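Local coordinates for iron aquisition yersiniabactin synthesis enzyme, YbtT (Escherichia coli, PDB 6BA9), which probably hydrolyses thioesters as a low-specificity type II thioesterase that maintains production of the metallophore yersiniabactin in pathogenic enterobacteria, at residues H197-D207 / P219-Y228. The protein carries 1 engineered substitution. Residues are numbered along the deposited sequence; the frame is centred on the assembly and turned at random.
Sequences HDREASWQQVD and PVVIDGDHFY
His197 N donates to Gly224 O at 2.9 Å, joining the two loops that follow strands 190-195 and 216-222. One residue on, Asp198 brings its carboxylate up to the edge of the His226 ring, with CG anti to the backbone N (chi1 -179°). The His226 ND1 hydrogen is shared between both oxygens. Its bond to Asp198 OD2, 3.0 Å long, is the straighter (163°) and lies near the ring plane. That to Asp198 OD1, at 2.9 Å, is more bent (131°). ND1 meets both oxygens on their syn sides, but tilted out of the carboxylate plane. Water 1 bridges Arg199 N and His226 N. From the face of the carboxylate opposite to His226, Glu200 N reaches Asp198 OD1 at 2.8 Å and closes an Asx turn, which limits rotation of the acid. Glu200 then lays its CG over one face of the His226 ring, 3.7 Å from the centroid, a CH-pi contact, while its own carboxylate turns off to a salt bridge with Arg127. Further along, Trp203 receives Pro219 CG over its five-membered ring, 4.0 Å from the centroid, and its NE1 donates to water 2. Val206 and Asp207 pack against the same proline, so the short helix 203-207 rests on strand 216-222 within a beta-alpha-beta unit. Asp198 after strand 190-195 and His226 after strand 216-222, the last of the sheet, are consistent with the acid and histidine of an alpha/beta-hydrolase triad. By analogy with that family, Asp198 would orient His226 through ND1; the serine such a histidine would serve is probably the one replaced by the engineered substitution.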
ATOM      1  N   HIS A 197      -5.391  -5.039 -16.463  1.00 16.65           N
ATOM      2  CA  HIS A 197      -5.807  -3.812 -17.127  1.00 17.84           C
ATOM      3  C   HIS A 197      -5.626  -2.611 -16.213  1.00 17.93           C
ATOM      4  O   HIS A 197      -6.418  -1.670 -16.238  1.00 19.60           O
ATOM      5  CB  HIS A 197      -7.244  -3.938 -17.638  1.00 20.18           C
ATOM      6  CG  HIS A 197      -7.394  -4.991 -18.689  1.00 25.11           C
ATOM      7  ND1 HIS A 197      -7.460  -6.337 -18.388  1.00 24.61           N
ATOM      8  CD2 HIS A 197      -7.442  -4.904 -20.040  1.00 31.71           C
ATOM      9  CE1 HIS A 197      -7.556  -7.031 -19.508  1.00 29.45           C
ATOM     10  NE2 HIS A 197      -7.555  -6.186 -20.525  1.00 29.40           N
ATOM     11  N   ASP A 198      -4.584  -2.651 -15.374  1.00 15.99           N
ATOM     12  CA  ASP A 198      -4.268  -1.544 -14.471  1.00 16.84           C
ATOM     13  C   ASP A 198      -3.522  -0.480 -15.262  1.00 15.95           C
ATOM     14  O   ASP A 198      -2.344  -0.652 -15.606  1.00 18.38           O
ATOM     15  CB  ASP A 198      -3.420  -2.053 -13.303  1.00 16.70           C
ATOM     16  CG  ASP A 198      -3.073  -0.966 -12.302  1.00 16.93           C
ATOM     17  OD1 ASP A 198      -3.312   0.229 -12.572  1.00 16.82           O
ATOM     18  OD2 ASP A 198      -2.578  -1.306 -11.201  1.00 14.44           O
ATOM     19  N   ARG A 199      -4.206   0.628 -15.561  1.00 15.09           N
ATOM     20  CA  ARG A 199      -3.602   1.680 -16.371  1.00 17.12           C
ATOM     21  C   ARG A 199      -2.545   2.479 -15.621  1.00 20.04           C
ATOM     22  O   ARG A 199      -1.829   3.261 -16.254  1.00 20.61           O
ATOM     23  CB  ARG A 199      -4.690   2.622 -16.888  1.00 18.51           C
ATOM     24  CG  ARG A 199      -5.567   1.974 -17.936  1.00 20.40           C
ATOM     25  CD  ARG A 199      -6.673   2.918 -18.396  1.00 20.70           C
ATOM     26  NE  ARG A 199      -7.448   3.389 -17.262  1.00 23.80           N
ATOM     27  CZ  ARG A 199      -7.652   4.670 -16.950  1.00 26.88           C
ATOM     28  NH1 ARG A 199      -7.203   5.645 -17.729  1.00 30.91           N
ATOM     29  NH2 ARG A 199      -8.338   4.961 -15.860  1.00 27.97           N
ATOM     30  N   GLU A 200      -2.415   2.293 -14.306  1.00 16.68           N
ATOM     31  CA  GLU A 200      -1.472   3.058 -13.508  1.00 16.41           C
ATOM     32  C   GLU A 200      -0.134   2.361 -13.304  1.00 16.84           C
ATOM     33  O   GLU A 200       0.850   3.035 -12.990  1.00 19.80           O
ATOM     34  CB  GLU A 200      -2.066   3.368 -12.122  1.00 16.81           C
ATOM     35  CG  GLU A 200      -3.462   3.977 -12.148  1.00 18.61           C
ATOM     36  CD  GLU A 200      -3.569   5.141 -13.095  1.00 18.04           C
ATOM     37  OE1 GLU A 200      -2.612   5.947 -13.193  1.00 20.97           O
ATOM     38  OE2 GLU A 200      -4.601   5.239 -13.786  1.00 19.12           O
ATOM     39  N   ALA A 201      -0.070   1.043 -13.437  1.00 14.98           N
ATOM     40  CA  ALA A 201       1.174   0.314 -13.175  1.00 15.81           C
ATOM     41  C   ALA A 201       1.222  -0.902 -14.085  1.00 13.30           C
ATOM     42  O   ALA A 201       0.539  -1.906 -13.857  1.00 14.65           O
ATOM     43  CB  ALA A 201       1.296  -0.108 -11.718  1.00 16.73           C
ATOM     44  N   SER A 202       2.048  -0.801 -15.112  1.00 16.13           N
ATOM     45  CA  SER A 202       2.197  -1.881 -16.062  1.00 16.91           C
ATOM     46  C   SER A 202       2.971  -3.048 -15.455  1.00 16.55           C
ATOM     47  O   SER A 202       3.664  -2.930 -14.443  1.00 15.23           O
ATOM     48  CB  SER A 202       2.960  -1.383 -17.283  1.00 17.32           C
ATOM     49  OG  SER A 202       4.304  -1.100 -16.926  1.00 17.71           O
ATOM     50  N   TRP A 203       2.892  -4.189 -16.133  1.00 15.77           N
ATOM     51  CA  TRP A 203       3.681  -5.352 -15.746  1.00 17.01           C
ATOM     52  C   TRP A 203       5.160  -4.986 -15.638  1.00 16.16           C
ATOM     53  O   TRP A 203       5.834  -5.334 -14.661  1.00 13.65           O
ATOM     54  CB  TRP A 203       3.464  -6.477 -16.769  1.00 16.90           C
ATOM     55  CG  TRP A 203       4.181  -7.747 -16.408  1.00 15.85           C
ATOM     56  CD1 TRP A 203       3.644  -8.830 -15.798  1.00 17.50           C
ATOM     57  CD2 TRP A 203       5.555  -8.077 -16.676  1.00 15.28           C
ATOM     58  NE1 TRP A 203       4.598  -9.807 -15.639  1.00 20.64           N
ATOM     59  CE2 TRP A 203       5.777  -9.365 -16.170  1.00 18.10           C
ATOM     60  CE3 TRP A 203       6.614  -7.404 -17.280  1.00 18.67           C
ATOM     61  CZ2 TRP A 203       7.025  -9.994 -16.252  1.00 18.03           C
ATOM     62  CZ3 TRP A 203       7.848  -8.041 -17.358  1.00 17.07           C
ATOM     63  CH2 TRP A 203       8.033  -9.304 -16.846  1.00 18.41           C
ATOM     64  N   GLN A 204       5.677  -4.265 -16.637  1.00 16.46           N
ATOM     65  CA  GLN A 204       7.092  -3.899 -16.670  1.00 17.74           C
ATOM     66  C   GLN A 204       7.467  -3.013 -15.488  1.00 15.72           C
ATOM     67  O   GLN A 204       8.525  -3.200 -14.871  1.00 15.07           O
ATOM     68  CB  GLN A 204       7.389  -3.192 -17.997  1.00 22.50           C
ATOM     69  CG  GLN A 204       7.256  -4.074 -19.268  1.00 31.17           C
ATOM     70  CD  GLN A 204       5.813  -4.474 -19.695  1.00 32.80           C
ATOM     71  OE1 GLN A 204       4.796  -3.835 -19.356  1.00 23.87           O
ATOM     72  NE2 GLN A 204       5.743  -5.550 -20.481  1.00 39.84           N
ATOM     73  N   GLN A 205       6.590  -2.074 -15.127  1.00 16.39           N
ATOM     74  CA  GLN A 205       6.869  -1.190 -13.994  1.00 14.95           C
ATOM     75  C   GLN A 205       6.923  -1.970 -12.673  1.00 14.86           C
ATOM     76  O   GLN A 205       7.737  -1.659 -11.790  1.00 14.27           O
ATOM     77  CB  GLN A 205       5.812  -0.079 -13.938  1.00 15.43           C
ATOM     78  CG  GLN A 205       5.890   0.979 -15.063  1.00 17.36           C
ATOM     79  CD  GLN A 205       6.938   2.060 -14.838  1.00 23.81           C
ATOM     80  OE1 GLN A 205       8.097   1.870 -15.183  1.00 25.11           O
ATOM     81  NE2 GLN A 205       6.523   3.219 -14.294  1.00 21.75           N
ATOM     82  N   VAL A 206       6.063  -2.978 -12.518  1.00 12.85           N
ATOM     83  CA  VAL A 206       6.051  -3.789 -11.306  1.00 12.56           C
ATOM     84  C   VAL A 206       7.202  -4.785 -11.295  1.00 13.14           C
ATOM     85  O   VAL A 206       7.859  -4.986 -10.266  1.00 13.39           O
ATOM     86  CB  VAL A 206       4.681  -4.475 -11.134  1.00 13.98           C
ATOM     87  CG1 VAL A 206       4.669  -5.325  -9.896  1.00 14.39           C
ATOM     88  CG2 VAL A 206       3.556  -3.446 -11.077  1.00 13.96           C
ATOM     89  N   ASP A 207       7.494  -5.396 -12.452  1.00 13.19           N
ATOM     90  CA  ASP A 207       8.560  -6.383 -12.544  1.00 14.34           C
ATOM     91  C   ASP A 207       9.907  -5.811 -12.117  1.00 13.76           C
ATOM     92  O   ASP A 207      10.767  -6.550 -11.615  1.00 14.34           O
ATOM     93  CB  ASP A 207       8.646  -6.883 -13.992  1.00 14.93           C
ATOM     94  CG  ASP A 207       9.639  -8.009 -14.157  1.00 15.23           C
ATOM     95  OD1 ASP A 207       9.462  -9.067 -13.535  1.00 15.45           O
ATOM     96  OD2 ASP A 207      10.604  -7.804 -14.928  1.00 17.24           O
ATOM     97  N   PRO A 219       5.910 -10.778 -11.320  1.00 16.17           N
ATOM     98  CA  PRO A 219       4.512 -10.419 -11.030  1.00 16.22           C
ATOM     99  C   PRO A 219       3.506 -11.522 -11.315  1.00 18.41           C
ATOM    100  O   PRO A 219       3.625 -12.272 -12.300  1.00 19.79           O
ATOM    101  CB  PRO A 219       4.253  -9.215 -11.953  1.00 16.10           C
ATOM    102  CG  PRO A 219       5.637  -8.655 -12.267  1.00 17.05           C
ATOM    103  CD  PRO A 219       6.526  -9.859 -12.288  1.00 17.06           C
ATOM    104  N   VAL A 220       2.553 -11.650 -10.405  1.00 14.99           N
ATOM    105  CA  VAL A 220       1.360 -12.458 -10.596  1.00 14.63           C
ATOM    106  C   VAL A 220       0.246 -11.503 -10.993  1.00 14.04           C
ATOM    107  O   VAL A 220       0.019 -10.484 -10.325  1.00 14.68           O
ATOM    108  CB  VAL A 220       1.015 -13.246  -9.320  1.00 16.00           C
ATOM    109  CG1 VAL A 220      -0.343 -13.949  -9.451  1.00 20.55           C
ATOM    110  CG2 VAL A 220       2.145 -14.253  -8.972  1.00 16.86           C
ATOM    111  N   VAL A 221      -0.417 -11.802 -12.108  1.00 15.39           N
ATOM    112  CA  VAL A 221      -1.405 -10.910 -12.707  1.00 16.77           C
ATOM    113  C   VAL A 221      -2.780 -11.244 -12.146  1.00 18.34           C
ATOM    114  O   VAL A 221      -3.253 -12.383 -12.246  1.00 20.90           O
ATOM    115  CB  VAL A 221      -1.399 -11.036 -14.240  1.00 17.63           C
ATOM    116  CG1 VAL A 221      -2.451 -10.103 -14.860  1.00 21.30           C
ATOM    117  CG2 VAL A 221      -0.047 -10.722 -14.808  1.00 18.35           C
ATOM    118  N   ILE A 222      -3.429 -10.248 -11.569  1.00 16.26           N
ATOM    119  CA  ILE A 222      -4.827 -10.324 -11.168  1.00 16.64           C
ATOM    120  C   ILE A 222      -5.656  -9.641 -12.255  1.00 18.08           C
ATOM    121  O   ILE A 222      -5.319  -8.543 -12.713  1.00 17.36           O
ATOM    122  CB  ILE A 222      -5.017  -9.670  -9.788  1.00 16.39           C
ATOM    123  CG1 ILE A 222      -4.263 -10.513  -8.738  1.00 20.53           C
ATOM    124  CG2 ILE A 222      -6.505  -9.521  -9.465  1.00 17.73           C
ATOM    125  CD1 ILE A 222      -4.325  -9.985  -7.351  1.00 25.71           C
ATOM    126  N   ASP A 223      -6.712 -10.310 -12.717  1.00 19.61           N
ATOM    127  CA  ASP A 223      -7.558  -9.717 -13.745  1.00 17.87           C
ATOM    128  C   ASP A 223      -8.378  -8.580 -13.137  1.00 17.23           C
ATOM    129  O   ASP A 223      -9.187  -8.805 -12.231  1.00 23.09           O
ATOM    130  CB  ASP A 223      -8.462 -10.791 -14.360  1.00 23.49           C
ATOM    131  CG  ASP A 223      -7.688 -11.786 -15.224  1.00 30.70           C
ATOM    132  OD1 ASP A 223      -6.543 -11.480 -15.646  1.00 29.64           O
ATOM    133  OD2 ASP A 223      -8.232 -12.877 -15.503  1.00 42.20           O
ATOM    134  N   GLY A 224      -8.184  -7.370 -13.637  1.00 17.10           N
ATOM    135  CA  GLY A 224      -8.860  -6.209 -13.095  1.00 16.82           C
ATOM    136  C   GLY A 224      -8.153  -4.928 -13.490  1.00 14.87           C
ATOM    137  O   GLY A 224      -7.145  -4.933 -14.200  1.00 18.00           O
ATOM    138  N   ASP A 225      -8.726  -3.813 -13.026  1.00 17.33           N
ATOM    139  CA  ASP A 225      -8.145  -2.496 -13.235  1.00 16.64           C
ATOM    140  C   ASP A 225      -7.365  -2.091 -11.978  1.00 15.03           C
ATOM    141  O   ASP A 225      -7.094  -2.920 -11.107  1.00 15.77           O
ATOM    142  CB  ASP A 225      -9.225  -1.489 -13.655  1.00 19.18           C
ATOM    143  CG  ASP A 225     -10.252  -1.207 -12.576  1.00 22.62           C
ATOM    144  OD1 ASP A 225     -10.055  -1.517 -11.385  1.00 19.72           O
ATOM    145  OD2 ASP A 225     -11.306  -0.634 -12.932  1.00 26.23           O
ATOM    146  N   HIS A 226      -7.018  -0.803 -11.866  1.00 15.03           N
ATOM    147  CA  HIS A 226      -6.148  -0.362 -10.768  1.00 13.62           C
ATOM    148  C   HIS A 226      -6.731  -0.671  -9.394  1.00 15.66           C
ATOM    149  O   HIS A 226      -5.984  -0.782  -8.417  1.00 16.16           O
ATOM    150  CB  HIS A 226      -5.857   1.146 -10.857  1.00 15.01           C
ATOM    151  CG  HIS A 226      -4.828   1.631  -9.869  1.00 15.75           C
ATOM    152  ND1 HIS A 226      -3.549   1.134  -9.835  1.00 19.23           N
ATOM    153  CD2 HIS A 226      -4.907   2.547  -8.876  1.00 20.60           C
ATOM    154  CE1 HIS A 226      -2.872   1.729  -8.862  1.00 20.57           C
ATOM    155  NE2 HIS A 226      -3.677   2.593  -8.270  1.00 18.61           N
ATOM    156  N   PHE A 227      -8.046  -0.807  -9.272  1.00 14.01           N
ATOM    157  CA  PHE A 227      -8.654  -1.067  -7.979  1.00 14.93           C
ATOM    158  C   PHE A 227      -8.925  -2.552  -7.729  1.00 13.12           C
ATOM    159  O   PHE A 227      -9.734  -2.897  -6.862  1.00 14.46           O
ATOM    160  CB  PHE A 227      -9.876  -0.169  -7.785  1.00 18.24           C
ATOM    161  CG  PHE A 227      -9.497   1.289  -7.724  1.00 19.71           C
ATOM    162  CD1 PHE A 227      -8.950   1.821  -6.571  1.00 22.64           C
ATOM    163  CD2 PHE A 227      -9.571   2.086  -8.852  1.00 23.60           C
ATOM    164  CE1 PHE A 227      -8.546   3.145  -6.519  1.00 23.86           C
ATOM    165  CE2 PHE A 227      -9.172   3.407  -8.806  1.00 20.08           C
ATOM    166  CZ  PHE A 227      -8.664   3.937  -7.645  1.00 21.56           C
ATOM    167  N   TYR A 228      -8.196  -3.428  -8.412  1.00 13.47           N
ATOM    168  CA  TYR A 228      -8.353  -4.867  -8.221  1.00 14.81           C
ATOM    169  C   TYR A 228      -8.250  -5.329  -6.762  1.00 15.07           C
ATOM    170  O   TYR A 228      -8.903  -6.313  -6.413  1.00 14.73           O
ATOM    171  CB  TYR A 228      -7.430  -5.681  -9.149  1.00 13.63           C
ATOM    172  CG  TYR A 228      -5.935  -5.543  -8.894  1.00 12.59           C
ATOM    173  CD1 TYR A 228      -5.321  -6.231  -7.859  1.00 13.68           C
ATOM    174  CD2 TYR A 228      -5.147  -4.753  -9.712  1.00 13.83           C
ATOM    175  CE1 TYR A 228      -3.951  -6.102  -7.622  1.00 12.89           C
ATOM    176  CE2 TYR A 228      -3.776  -4.622  -9.491  1.00 12.78           C
ATOM    177  CZ  TYR A 228      -3.197  -5.297  -8.447  1.00 11.75           C
ATOM    178  OH  TYR A 228      -1.847  -5.137  -8.259  1.00 13.80           O
TER
HETATM  179  O   HOH W   1      -6.865   1.082 -14.261  1.00 17.57           O
HETATM  180  O   HOH W   2       4.707 -12.476 -14.534  1.00 29.60           O